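Long-range contact in conserved hypothetical protein (Sulfolobus solfataricus, PDB 2FNA), which is an archaeal AAA+ ATPase that binds ADP and probably hydrolyses ATP: residues L25-R39 with I171-Y184. Residues are numbered along the deposited sequence; the frame is centred on the assembly and turned at random.
With ADP (adenosine-5'-diphosphate), chain D.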
ATOM      1  N   LEU A  25      -5.435  -0.692  14.635  1.00 29.16           N
ATOM      2  CA  LEU A  25      -4.552   0.361  14.118  1.00 30.43           C
ATOM      3  C   LEU A  25      -4.403   1.536  15.074  1.00 29.15           C
ATOM      4  O   LEU A  25      -3.298   1.942  15.417  1.00 31.74           O
ATOM      5  CB  LEU A  25      -5.073   0.867  12.788  1.00 26.36           C
ATOM      6  CG  LEU A  25      -4.288   1.990  12.086  1.00 35.02           C
ATOM      7  CD1 LEU A  25      -4.609   2.000  10.609  1.00 39.39           C
ATOM      8  CD2 LEU A  25      -4.541   3.360  12.684  1.00 40.97           C
ATOM      9  N   LYS A  26      -5.530   2.088  15.502  1.00 32.90           N
ATOM     10  CA  LYS A  26      -5.569   3.181  16.459  1.00 31.21           C
ATOM     11  C   LYS A  26      -4.925   2.878  17.813  1.00 32.88           C
ATOM     12  O   LYS A  26      -4.523   3.805  18.512  1.00 28.62           O
ATOM     13  CB  LYS A  26      -7.039   3.619  16.674  1.00 33.32           C
ATOM     14  CG  LYS A  26      -7.611   4.381  15.488  1.00 32.43           C
ATOM     15  CD  LYS A  26      -9.093   4.740  15.704  1.00 31.92           C
ATOM     16  CE  LYS A  26      -9.282   5.784  16.769  1.00 35.76           C
ATOM     17  NZ  LYS A  26     -10.688   5.777  17.304  1.00 28.36           N
ATOM     18  N   GLY A  27      -4.854   1.593  18.187  1.00 33.14           N
ATOM     19  CA  GLY A  27      -4.231   1.171  19.435  1.00 32.34           C
ATOM     20  C   GLY A  27      -2.733   1.418  19.477  1.00 32.26           C
ATOM     21  O   GLY A  27      -2.157   1.520  20.559  1.00 30.69           O
ATOM     22  N   LEU A  28      -2.104   1.523  18.304  1.00 32.03           N
ATOM     23  CA  LEU A  28      -0.664   1.804  18.213  1.00 34.67           C
ATOM     24  C   LEU A  28       0.065   0.904  19.231  1.00 34.40           C
ATOM     25  O   LEU A  28       0.821   1.367  20.067  1.00 32.43           O
ATOM     26  CB  LEU A  28      -0.400   3.294  18.480  1.00 34.29           C
ATOM     27  CG  LEU A  28      -1.030   4.312  17.499  1.00 35.23           C
ATOM     28  CD1 LEU A  28      -0.825   5.745  17.986  1.00 36.47           C
ATOM     29  CD2 LEU A  28      -0.491   4.195  16.094  1.00 37.08           C
ATOM     30  N   ARG A  29      -0.232  -0.390  19.122  1.00 35.20           N
ATOM     31  CA  ARG A  29       0.050  -1.398  20.118  1.00 36.25           C
ATOM     32  C   ARG A  29       1.512  -1.834  20.202  1.00 34.45           C
ATOM     33  O   ARG A  29       1.902  -2.483  21.160  1.00 36.51           O
ATOM     34  CB  ARG A  29      -0.858  -2.607  19.859  1.00 36.66           C
ATOM     35  CG  ARG A  29      -2.319  -2.315  20.151  1.00 42.14           C
ATOM     36  CD  ARG A  29      -3.238  -3.464  19.803  1.00 46.75           C
ATOM     37  NE  ARG A  29      -4.641  -3.042  19.878  1.00 54.45           N
ATOM     38  CZ  ARG A  29      -5.696  -3.831  19.667  1.00 56.74           C
ATOM     39  NH1 ARG A  29      -5.531  -5.111  19.344  1.00 53.03           N
ATOM     40  NH2 ARG A  29      -6.928  -3.334  19.777  1.00 56.85           N
ATOM     41  N   ALA A  30       2.296  -1.517  19.176  1.00 32.48           N
ATOM     42  CA  ALA A  30       3.752  -1.606  19.227  1.00 28.89           C
ATOM     43  C   ALA A  30       4.302  -0.319  18.583  1.00 31.24           C
ATOM     44  O   ALA A  30       3.562   0.432  17.953  1.00 32.14           O
ATOM     45  CB  ALA A  30       4.231  -2.828  18.477  1.00 29.00           C
ATOM     46  N   PRO A  31       5.588  -0.029  18.776  1.00 29.60           N
ATOM     47  CA  PRO A  31       6.174   1.130  18.084  1.00 30.23           C
ATOM     48  C   PRO A  31       6.017   1.139  16.560  1.00 30.98           C
ATOM     49  O   PRO A  31       6.018   2.223  15.939  1.00 31.80           O
ATOM     50  CB  PRO A  31       7.645   1.051  18.487  1.00 29.10           C
ATOM     51  CG  PRO A  31       7.596   0.413  19.843  1.00 27.85           C
ATOM     52  CD  PRO A  31       6.538  -0.639  19.723  1.00 29.52           C
ATOM     53  N   ILE A  32       5.911  -0.060  15.977  1.00 31.03           N
ATOM     54  CA  ILE A  32       5.591  -0.236  14.563  1.00 29.12           C
ATOM     55  C   ILE A  32       4.292  -1.010  14.376  1.00 28.13           C
ATOM     56  O   ILE A  32       4.084  -2.123  14.922  1.00 28.61           O
ATOM     57  CB  ILE A  32       6.763  -0.864  13.751  1.00 33.07           C
ATOM     58  CG1 ILE A  32       7.950   0.095  13.711  1.00 27.76           C
ATOM     59  CG2 ILE A  32       6.333  -1.158  12.299  1.00 29.28           C
ATOM     60  CD1 ILE A  32       9.191  -0.518  13.168  1.00 33.73           C
ATOM     61  N   THR A  33       3.385  -0.360  13.652  1.00 27.42           N
ATOM     62  CA  THR A  33       2.139  -0.957  13.207  1.00 29.60           C
ATOM     63  C   THR A  33       2.257  -1.158  11.683  1.00 30.42           C
ATOM     64  O   THR A  33       2.619  -0.211  10.943  1.00 30.25           O
ATOM     65  CB  THR A  33       0.933  -0.086  13.608  1.00 29.10           C
ATOM     66  OG1 THR A  33       0.791  -0.083  15.038  1.00 30.72           O
ATOM     67  CG2 THR A  33      -0.364  -0.555  12.942  1.00 30.27           C
ATOM     68  N   LEU A  34       2.035  -2.406  11.247  1.00 31.09           N
ATOM     69  CA  LEU A  34       1.976  -2.752   9.829  1.00 33.20           C
ATOM     70  C   LEU A  34       0.518  -2.809   9.380  1.00 31.85           C
ATOM     71  O   LEU A  34      -0.344  -3.391  10.042  1.00 30.12           O
ATOM     72  CB  LEU A  34       2.658  -4.085   9.514  1.00 33.63           C
ATOM     73  CG  LEU A  34       4.156  -4.195   9.764  1.00 36.54           C
ATOM     74  CD1 LEU A  34       4.612  -5.483   9.128  1.00 36.60           C
ATOM     75  CD2 LEU A  34       4.970  -2.999   9.213  1.00 34.22           C
ATOM     76  N   VAL A  35       0.249  -2.159   8.258  1.00 33.16           N
ATOM     77  CA  VAL A  35      -1.059  -2.239   7.624  1.00 31.94           C
ATOM     78  C   VAL A  35      -0.851  -2.975   6.311  1.00 31.88           C
ATOM     79  O   VAL A  35      -0.174  -2.483   5.406  1.00 30.80           O
ATOM     80  CB  VAL A  35      -1.713  -0.840   7.418  1.00 31.17           C
ATOM     81  CG1 VAL A  35      -3.097  -0.992   6.767  1.00 30.01           C
ATOM     82  CG2 VAL A  35      -1.884  -0.106   8.803  1.00 33.52           C
ATOM     83  N   LEU A  36      -1.445  -4.154   6.223  1.00 31.64           N
ATOM     84  CA  LEU A  36      -1.314  -5.008   5.055  1.00 33.31           C
ATOM     85  C   LEU A  36      -2.622  -5.145   4.267  1.00 33.68           C
ATOM     86  O   LEU A  36      -3.706  -4.827   4.748  1.00 30.93           O
ATOM     87  CB  LEU A  36      -0.819  -6.407   5.487  1.00 33.64           C
ATOM     88  CG  LEU A  36       0.399  -6.437   6.423  1.00 38.75           C
ATOM     89  CD1 LEU A  36       0.693  -7.842   6.910  1.00 36.66           C
ATOM     90  CD2 LEU A  36       1.621  -5.876   5.736  1.00 30.97           C
ATOM     91  N   GLY A  37      -2.493  -5.649   3.040  1.00 35.11           N
ATOM     92  CA  GLY A  37      -3.630  -5.816   2.154  1.00 33.01           C
ATOM     93  C   GLY A  37      -3.237  -5.521   0.725  1.00 30.77           C
ATOM     94  O   GLY A  37      -2.354  -4.715   0.484  1.00 32.77           O
ATOM     95  N   LEU A  38      -3.873  -6.206  -0.224  1.00 30.63           N
ATOM     96  CA  LEU A  38      -3.659  -5.915  -1.635  1.00 27.51           C
ATOM     97  C   LEU A  38      -4.033  -4.488  -1.931  1.00 29.95           C
ATOM     98  O   LEU A  38      -4.791  -3.841  -1.179  1.00 32.39           O
ATOM     99  CB  LEU A  38      -4.516  -6.833  -2.504  1.00 31.10           C
ATOM    100  CG  LEU A  38      -4.190  -8.325  -2.410  1.00 31.73           C
ATOM    101  CD1 LEU A  38      -5.377  -9.209  -2.965  1.00 34.67           C
ATOM    102  CD2 LEU A  38      -2.923  -8.668  -3.120  1.00 37.68           C
ATOM    103  N   ARG A  39      -3.532  -3.980  -3.042  1.00 28.05           N
ATOM    104  CA  ARG A  39      -4.003  -2.726  -3.523  1.00 30.63           C
ATOM    105  C   ARG A  39      -5.516  -2.646  -3.487  1.00 30.52           C
ATOM    106  O   ARG A  39      -6.221  -3.611  -3.765  1.00 31.11           O
ATOM    107  CB  ARG A  39      -3.530  -2.453  -4.936  1.00 30.48           C
ATOM    108  CG  ARG A  39      -2.192  -1.871  -5.010  1.00 45.88           C
ATOM    109  CD  ARG A  39      -1.859  -1.490  -6.435  1.00 53.28           C
ATOM    110  NE  ARG A  39      -0.514  -1.916  -6.727  1.00 57.94           N
ATOM    111  CZ  ARG A  39       0.578  -1.332  -6.262  1.00 65.31           C
ATOM    112  NH1 ARG A  39       0.500  -0.250  -5.486  1.00 65.39           N
ATOM    113  NH2 ARG A  39       1.762  -1.839  -6.585  1.00 70.81           N
ATOM    114  N   ILE A 171       7.163   7.956  19.710  1.00 29.18           N
ATOM    115  CA  ILE A 171       7.178   7.859  18.241  1.00 29.87           C
ATOM    116  C   ILE A 171       6.509   6.543  17.883  1.00 31.40           C
ATOM    117  O   ILE A 171       6.941   5.477  18.346  1.00 31.23           O
ATOM    118  CB  ILE A 171       8.624   7.940  17.625  1.00 31.87           C
ATOM    119  CG1 ILE A 171       9.304   9.296  17.877  1.00 31.88           C
ATOM    120  CG2 ILE A 171       8.614   7.639  16.118  1.00 35.17           C
ATOM    121  CD1 ILE A 171       8.743  10.455  17.136  1.00 36.60           C
ATOM    122  N   LYS A 172       5.410   6.639  17.124  1.00 29.90           N
ATOM    123  CA  LYS A 172       4.623   5.494  16.687  1.00 26.91           C
ATOM    124  C   LYS A 172       4.537   5.461  15.170  1.00 28.04           C
ATOM    125  O   LYS A 172       3.990   6.378  14.564  1.00 29.38           O
ATOM    126  CB  LYS A 172       3.217   5.579  17.261  1.00 28.58           C
ATOM    127  CG  LYS A 172       3.138   5.735  18.747  1.00 29.23           C
ATOM    128  CD  LYS A 172       3.682   4.524  19.461  1.00 31.70           C
ATOM    129  CE  LYS A 172       3.649   4.669  20.991  1.00 29.23           C
ATOM    130  NZ  LYS A 172       4.558   3.623  21.484  1.00 27.64           N
ATOM    131  N   PHE A 173       5.093   4.417  14.550  1.00 27.11           N
ATOM    132  CA  PHE A 173       5.083   4.288  13.108  1.00 27.77           C
ATOM    133  C   PHE A 173       3.884   3.512  12.630  1.00 31.27           C
ATOM    134  O   PHE A 173       3.475   2.487  13.241  1.00 32.88           O
ATOM    135  CB  PHE A 173       6.308   3.519  12.612  1.00 31.64           C
ATOM    136  CG  PHE A 173       7.598   4.238  12.806  1.00 27.91           C
ATOM    137  CD1 PHE A 173       8.091   5.074  11.805  1.00 35.60           C
ATOM    138  CD2 PHE A 173       8.340   4.065  13.959  1.00 39.46           C
ATOM    139  CE1 PHE A 173       9.273   5.763  11.982  1.00 34.26           C
ATOM    140  CE2 PHE A 173       9.543   4.727  14.127  1.00 34.99           C
ATOM    141  CZ  PHE A 173      10.003   5.577  13.134  1.00 39.22           C
ATOM    142  N   ILE A 174       3.358   3.946  11.490  1.00 29.71           N
ATOM    143  CA  ILE A 174       2.400   3.155  10.768  1.00 30.77           C
ATOM    144  C   ILE A 174       2.963   2.937   9.374  1.00 31.68           C
ATOM    145  O   ILE A 174       3.195   3.899   8.634  1.00 33.45           O
ATOM    146  CB  ILE A 174       0.982   3.826  10.715  1.00 27.32           C
ATOM    147  CG1 ILE A 174       0.408   3.979  12.115  1.00 34.05           C
ATOM    148  CG2 ILE A 174       0.021   3.006   9.854  1.00 30.73           C
ATOM    149  CD1 ILE A 174      -0.814   4.870  12.145  1.00 39.78           C
HETATM  150  N   MSE A 175       3.177   1.673   9.023  1.00 31.19           N
HETATM  151  CA  MSE A 175       3.763   1.337   7.723  1.00 31.01           C
HETATM  152  C   MSE A 175       2.828   0.421   6.981  1.00 31.66           C
HETATM  153  O   MSE A 175       2.524  -0.686   7.453  1.00 33.81           O
HETATM  154  CB  MSE A 175       5.122   0.628   7.894  1.00 30.76           C
HETATM  155  CG  MSE A 175       6.052   1.361   8.841  1.00 31.40           C
HETATM  156 SE   MSE A 175       7.881   0.696   8.949  0.75 32.06          SE
HETATM  157  CE  MSE A 175       8.449   1.961  10.207  1.00 37.35           C
ATOM    158  N   SER A 176       2.428   0.837   5.790  1.00 31.86           N
ATOM    159  CA  SER A 176       1.520   0.039   4.996  1.00 33.80           C
ATOM    160  C   SER A 176       2.240  -0.541   3.794  1.00 31.57           C
ATOM    161  O   SER A 176       3.256  -0.003   3.357  1.00 30.24           O
ATOM    162  CB  SER A 176       0.344   0.887   4.512  1.00 33.26           C
ATOM    163  OG  SER A 176       0.767   1.786   3.509  1.00 32.28           O
ATOM    164  N   GLY A 177       1.738  -1.652   3.277  1.00 30.40           N
ATOM    165  CA  GLY A 177       2.260  -2.148   2.016  1.00 28.85           C
ATOM    166  C   GLY A 177       1.319  -3.012   1.247  1.00 30.75           C
ATOM    167  O   GLY A 177       0.773  -3.987   1.779  1.00 30.48           O
ATOM    168  N   SER A 178       1.165  -2.698  -0.032  1.00 29.24           N
ATOM    169  CA  SER A 178       0.335  -3.489  -0.921  1.00 32.14           C
ATOM    170  C   SER A 178       1.044  -4.736  -1.410  1.00 33.93           C
ATOM    171  O   SER A 178       0.405  -5.599  -1.976  1.00 34.65           O
ATOM    172  CB  SER A 178      -0.110  -2.659  -2.132  1.00 36.05           C
ATOM    173  OG  SER A 178      -1.008  -1.634  -1.708  1.00 36.33           O
ATOM    174  N   GLU A 179       2.371  -4.793  -1.229  1.00 35.15           N
ATOM    175  CA  GLU A 179       3.223  -5.873  -1.710  1.00 35.15           C
ATOM    176  C   GLU A 179       3.821  -6.476  -0.432  1.00 34.87           C
ATOM    177  O   GLU A 179       4.880  -6.058   0.037  1.00 34.59           O
ATOM    178  CB  GLU A 179       4.336  -5.320  -2.622  1.00 34.77           C
ATOM    179  CG  GLU A 179       3.846  -4.674  -3.935  1.00 42.28           C
ATOM    180  CD  GLU A 179       4.893  -3.749  -4.595  1.00 42.13           C
ATOM    181  OE1 GLU A 179       5.488  -2.872  -3.900  1.00 46.45           O
ATOM    182  OE2 GLU A 179       5.096  -3.860  -5.831  1.00 45.30           O
HETATM  183  N   MSE A 180       3.126  -7.445   0.139  1.00 33.58           N
HETATM  184  CA  MSE A 180       3.433  -7.912   1.496  1.00 33.13           C
HETATM  185  C   MSE A 180       4.857  -8.431   1.646  1.00 30.90           C
HETATM  186  O   MSE A 180       5.555  -8.042   2.552  1.00 34.28           O
HETATM  187  CB  MSE A 180       2.473  -9.011   1.907  1.00 32.84           C
HETATM  188  CG  MSE A 180       2.484  -9.320   3.412  1.00 34.74           C
HETATM  189 SE   MSE A 180       1.301 -10.858   3.729  0.75 30.78          SE
HETATM  190  CE  MSE A 180       1.350 -11.863   2.012  1.00 56.29           C
ATOM    191  N   GLY A 181       5.263  -9.321   0.757  1.00 29.47           N
ATOM    192  CA  GLY A 181       6.580  -9.925   0.835  1.00 31.71           C
ATOM    193  C   GLY A 181       7.665  -8.873   0.726  1.00 30.34           C
ATOM    194  O   GLY A 181       8.666  -8.969   1.415  1.00 31.92           O
ATOM    195  N   LEU A 182       7.480  -7.881  -0.150  1.00 30.02           N
ATOM    196  CA  LEU A 182       8.488  -6.851  -0.356  1.00 32.26           C
ATOM    197  C   LEU A 182       8.617  -5.977   0.877  1.00 33.84           C
ATOM    198  O   LEU A 182       9.718  -5.572   1.220  1.00 32.69           O
ATOM    199  CB  LEU A 182       8.208  -6.008  -1.622  1.00 32.56           C
ATOM    200  CG  LEU A 182       9.355  -5.068  -2.042  1.00 36.84           C
ATOM    201  CD1 LEU A 182      10.560  -5.889  -2.519  1.00 43.04           C
ATOM    202  CD2 LEU A 182       8.934  -4.068  -3.133  1.00 35.54           C
ATOM    203  N   LEU A 183       7.493  -5.710   1.546  1.00 34.07           N
ATOM    204  CA  LEU A 183       7.500  -4.966   2.834  1.00 31.59           C
ATOM    205  C   LEU A 183       8.291  -5.681   3.930  1.00 29.99           C
ATOM    206  O   LEU A 183       9.145  -5.083   4.597  1.00 28.88           O
ATOM    207  CB  LEU A 183       6.090  -4.710   3.322  1.00 33.74           C
ATOM    208  CG  LEU A 183       5.976  -3.916   4.665  1.00 35.17           C
ATOM    209  CD1 LEU A 183       6.735  -2.585   4.585  1.00 37.71           C
ATOM    210  CD2 LEU A 183       4.545  -3.656   5.088  1.00 34.96           C
ATOM    211  N   TYR A 184       8.034  -6.979   4.103  1.00 30.36           N
ATOM    212  CA  TYR A 184       8.834  -7.775   5.041  1.00 30.22           C
ATOM    213  C   TYR A 184      10.335  -7.815   4.684  1.00 29.73           C
ATOM    214  O   TYR A 184      11.191  -7.713   5.567  1.00 28.53           O
ATOM    215  CB  TYR A 184       8.223  -9.177   5.219  1.00 29.93           C
ATOM    216  CG  TYR A 184       7.011  -9.180   6.146  1.00 30.26           C
ATOM    217  CD1 TYR A 184       5.737  -8.857   5.687  1.00 35.37           C
ATOM    218  CD2 TYR A 184       7.144  -9.516   7.490  1.00 39.60           C
ATOM    219  CE1 TYR A 184       4.627  -8.858   6.554  1.00 37.28           C
ATOM    220  CE2 TYR A 184       6.056  -9.518   8.343  1.00 39.83           C
ATOM    221  CZ  TYR A 184       4.803  -9.184   7.872  1.00 34.46           C
ATOM    222  OH  TYR A 184       3.733  -9.244   8.742  1.00 36.29           O
TER
HETATM  223  PB  ADP D 500      -5.330   0.975  -0.551  1.00 22.86           P
HETATM  224  O1B ADP D 500      -5.404  -0.304   0.221  1.00 24.48           O
HETATM  225  O2B ADP D 500      -4.951   0.735  -2.009  1.00 24.69           O
HETATM  226  O3B ADP D 500      -4.609   2.110   0.094  1.00 18.45           O
HETATM  227  PA  ADP D 500      -7.599   2.865  -0.509  1.00 27.77           P
HETATM  228  O1A ADP D 500      -7.743   3.360   0.894  1.00 26.22           O
HETATM  229  O2A ADP D 500      -6.875   3.820  -1.363  1.00 26.59           O
HETATM  230  O3A ADP D 500      -6.937   1.388  -0.671  1.00 25.84           O
HETATM  231  O5' ADP D 500      -9.061   2.481  -0.998  1.00 22.29           O
HETATM  232  C5' ADP D 500      -9.356   2.146  -2.365  1.00 23.14           C
HETATM  233  C4' ADP D 500     -10.728   2.695  -2.748  1.00 24.82           C
HETATM  234  O4' ADP D 500     -11.775   1.942  -2.165  1.00 27.83           O
HETATM  235  C3' ADP D 500     -10.982   4.104  -2.310  1.00 24.37           C
HETATM  236  O3' ADP D 500     -11.924   4.675  -3.243  1.00 25.55           O
HETATM  237  C2' ADP D 500     -11.679   3.961  -0.976  1.00 28.70           C
HETATM  238  O2' ADP D 500     -12.520   5.064  -0.672  1.00 29.93           O
HETATM  239  C1' ADP D 500     -12.496   2.726  -1.232  1.00 26.56           C
HETATM  240  N9  ADP D 500     -12.719   1.863  -0.077  1.00 27.46           N
HETATM  241  C8  ADP D 500     -11.943   0.820   0.290  1.00 29.01           C
HETATM  242  N7  ADP D 500     -12.470   0.201   1.346  1.00 28.99           N
HETATM  243  C5  ADP D 500     -13.598   0.870   1.685  1.00 33.19           C
HETATM  244  C6  ADP D 500     -14.659   0.752   2.709  1.00 33.01           C
HETATM  245  N6  ADP D 500     -14.601  -0.221   3.641  1.00 27.44           N
HETATM  246  N1  ADP D 500     -15.691   1.643   2.686  1.00 24.07           N
HETATM  247  C2  ADP D 500     -15.778   2.614   1.758  1.00 35.09           C
HETATM  248  N3  ADP D 500     -14.856   2.777   0.794  1.00 31.47           N
HETATM  249  C4  ADP D 500     -13.780   1.945   0.717  1.00 30.36           C
HETATM  250  O   HOH W   1       3.582   1.154  21.227  1.00 35.07           O
HETATM  251  O   HOH W   2       2.393   1.859  15.895  1.00 28.62           O
HETATM  252  O   HOH W   3       0.277  -6.385   2.110  1.00 24.48           O
HETATM  253  O   HOH W   4      -1.321  -5.586  -4.259  1.00 27.14           O
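With CG1 of Ile-174 lying beside its own backbone N (chi1 -62°) and the chain extended beyond it, CD1 reaches Leu-28 CD2 at 4.0 Å and also touches Leu-25 CD2; both leucines meet it at about a right angle. The other branch, CG2, rests on Val-35 CG2 at 3.8 Å. Lys-172 sets CG beside its backbone N, against Leu-28 CD1; a bend at CB-CG (chi2 -65°) then turns the rest of the chain so that NZ donates a hydrogen bond to a water that in turn donates to Leu-28 O. Strands 32-37 and 171-177 run parallel, joined by a ladder from Phe-173 N to Pro-31 O through to Gly-177 N on Val-35 O; its straightest rung is Met-175 N to Thr-33 O (2.7 Å, 172°). They are neighbours in the 2-3-4-1-5 parallel sheet of the P-loop ATPase domain, with strand 202-206 flanking 32-37 and strand 139-144 flanking 171-177. On the Ile-174 side, helix 43-54 packs over Leu-25 and Leu-28. On the opposite face, the selenomethionine Met-175 sets CE 3.9 Å from Ile-32 CD1, and Leu-34 and Leu-36 pack under helix 180-186: Leu-36 CD2 meets Leu-183 CD2 at 3.7 Å, and Leu-36 CD1 lies at the edge of the Tyr-184 ring. Beyond the strands, the chain of 25-39 enters what is probably the Walker A loop, where Leu-38 and Arg-39 line the ADP pocket. Ser-178 CB lies 4.1 Å above one face of the Arg-39 guanidinium, toward its rim, and its OG is hydrogen-bonded to Glu-145 and Lys-43. A water bridges Ser-178 O to Arg-39 N. Arg-39 NH2 forms a long salt bridge with Glu-179 OE2 (4.0 Å), a carboxylate also gripped by Gln-147 and His-335.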